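Local structure of putative Endoribonuclease L-PSP (Entamoeba histolytica, 3M1X) at residues 95-100 with 125-130. The protein is of unknown function but belongs to the RutC (YjgF/YER057c/UK114) family, whose members are generally assigned deaminase activity, and forms a trimer. Numbering follows the deposited sequence. Where two conformers were deposited one is given.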
# COMPACT_ATOMS: atom_id res chain seq x y z
N VAL A 95 12.18 -1.17 10.48
CA VAL A 95 10.95 -1.09 9.73
C VAL A 95 10.37 0.31 9.88
O VAL A 95 10.14 0.77 11.00
CB VAL A 95 9.96 -2.17 10.10
CG1 VAL A 95 8.61 -1.96 9.43
CG2 VAL A 95 10.53 -3.54 9.77
N VAL A 96 10.06 0.96 8.77
CA VAL A 96 9.47 2.33 8.84
C VAL A 96 7.99 2.28 8.71
O VAL A 96 7.32 3.16 9.32
CB VAL A 96 10.06 3.35 7.80
CG1 VAL A 96 11.53 3.45 8.04
CG2 VAL A 96 9.71 3.03 6.32
N LYS A 97 7.41 1.35 7.98
CA LYS A 97 5.99 1.35 7.67
C LYS A 97 5.59 -0.07 7.39
O LYS A 97 6.28 -0.78 6.66
CB LYS A 97 5.75 2.24 6.41
CG LYS A 97 4.42 2.17 5.73
CD LYS A 97 3.32 2.72 6.58
CE LYS A 97 1.94 2.87 5.80
NZ LYS A 97 1.57 1.57 5.21
N THR A 98 4.42 -0.49 7.88
CA THR A 98 3.79 -1.74 7.52
C THR A 98 2.38 -1.51 7.00
O THR A 98 1.78 -0.47 7.26
CB THR A 98 3.72 -2.69 8.73
OG1 THR A 98 2.76 -2.16 9.63
CG2 THR A 98 5.04 -2.91 9.41
N THR A 99 1.90 -2.49 6.28
CA THR A 99 0.52 -2.56 5.91
C THR A 99 0.05 -3.96 6.31
O THR A 99 0.66 -4.97 5.92
CB THR A 99 0.25 -2.29 4.43
OG1 THR A 99 0.84 -1.03 4.11
CG2 THR A 99 -1.25 -2.24 4.14
N CYS A 100 -1.04 -4.02 7.07
CA CYS A 100 -1.55 -5.24 7.71
C CYS A 100 -2.93 -5.55 7.18
O CYS A 100 -3.85 -4.76 7.39
CB CYS A 100 -1.57 -5.05 9.22
SG CYS A 100 0.04 -4.68 9.95
N ALA A 125 5.13 3.26 11.32
CA ALA A 125 3.89 3.71 10.77
C ALA A 125 3.11 2.52 10.28
O ALA A 125 3.69 1.48 9.93
CB ALA A 125 4.11 4.75 9.67
N ARG A 126 1.79 2.61 10.17
CA ARG A 126 0.95 1.46 9.89
C ARG A 126 -0.36 1.83 9.24
O ARG A 126 -0.94 2.87 9.54
CB ARG A 126 0.67 0.69 11.19
CG ARG A 126 0.06 -0.68 10.96
CD ARG A 126 -0.03 -1.48 12.24
NE ARG A 126 -1.10 -1.00 13.10
CZ ARG A 126 -1.53 -1.67 14.13
NH1 ARG A 126 -0.91 -2.75 14.57
NH2 ARG A 126 -2.62 -1.22 14.79
N ALA A 127 -0.82 0.96 8.35
CA ALA A 127 -2.20 0.96 7.90
C ALA A 127 -2.71 -0.44 7.92
O ALA A 127 -2.01 -1.37 7.57
CB ALA A 127 -2.33 1.53 6.49
N CYS A 128 -3.95 -0.60 8.32
CA CYS A 128 -4.59 -1.91 8.46
C CYS A 128 -5.99 -1.88 7.86
O CYS A 128 -6.69 -0.89 7.86
CB CYS A 128 -4.80 -2.26 9.96
SG CYS A 128 -3.36 -2.21 10.97
N PHE A 129 -6.39 -3.02 7.34
CA PHE A 129 -7.74 -3.17 6.79
C PHE A 129 -8.05 -4.62 6.65
O PHE A 129 -7.17 -5.49 6.62
CB PHE A 129 -7.92 -2.42 5.45
CG PHE A 129 -7.04 -2.94 4.31
CD1 PHE A 129 -7.50 -3.82 3.40
CD2 PHE A 129 -5.76 -2.44 4.18
CE1 PHE A 129 -6.68 -4.27 2.37
CE2 PHE A 129 -4.97 -2.88 3.17
CZ PHE A 129 -5.42 -3.74 2.25
N ALA A 130 -9.36 -4.91 6.52
CA ALA A 130 -9.82 -6.25 6.11
C ALA A 130 -9.99 -6.27 4.61
O ALA A 130 -10.69 -5.43 4.05
CB ALA A 130 -11.09 -6.70 6.81
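Strands 95-100 and 125-130 run side by side as the parallel pair of a beta-alpha-beta unit, and R126, which binds a citrate probably from the crystallisation liquor, rises from their helix-covered face. Five backbone hydrogen bonds join them, from A125 N to V96 O (3.0 Å) through to F129 N and C100 O. T98 O accepts twice: A127 N (3.2 Å) and the ammonium of K97 come to it from opposite faces of its carbonyl plane. K97 runs forward along the strand pair, bending at chi2 (68°) and again at chi4; this puts K97 CD 3.8 Å from A125 CB and lets NZ hydrogen-bond to T98 O from above the carbonyl plane, with E143 of a second subunit as salt-bridge partner. Farther along this face, T99 CG2 meets the edge of the F129 ring at CE2 (3.9 Å), and that ring packs edge-to-face with F129 of both other subunits.

On the face carrying T98, R126, C100 and C128, the aliphatic part of R126 crosses T98, R126 CG lying 3.4 Å from T98 OG1, a hydroxyl hydrogen-bonded to Y115. C100 SG touches R126 CD at 3.9 Å, while C100 CB packs against C128 SG. That second sulfur also lies 3.2 Å above one face of the guanidinium, offset toward its rim. R126 leaves the backbone extended and turns at chi3 (75°); N112 receives NH1, Y115 gives a cation-pi contact, and R126 NE binds the citrate, which also accepts from C128 N. Helix 108-119, packing on C100 through F111 and Y115, connects the strands. The arrangement is the parallel strand pair of the YjgF/UK114 fold, its K97 face turned to the trimer interface and its R126 face bordering a citrate-occupied pocket consistent with an anion-binding site.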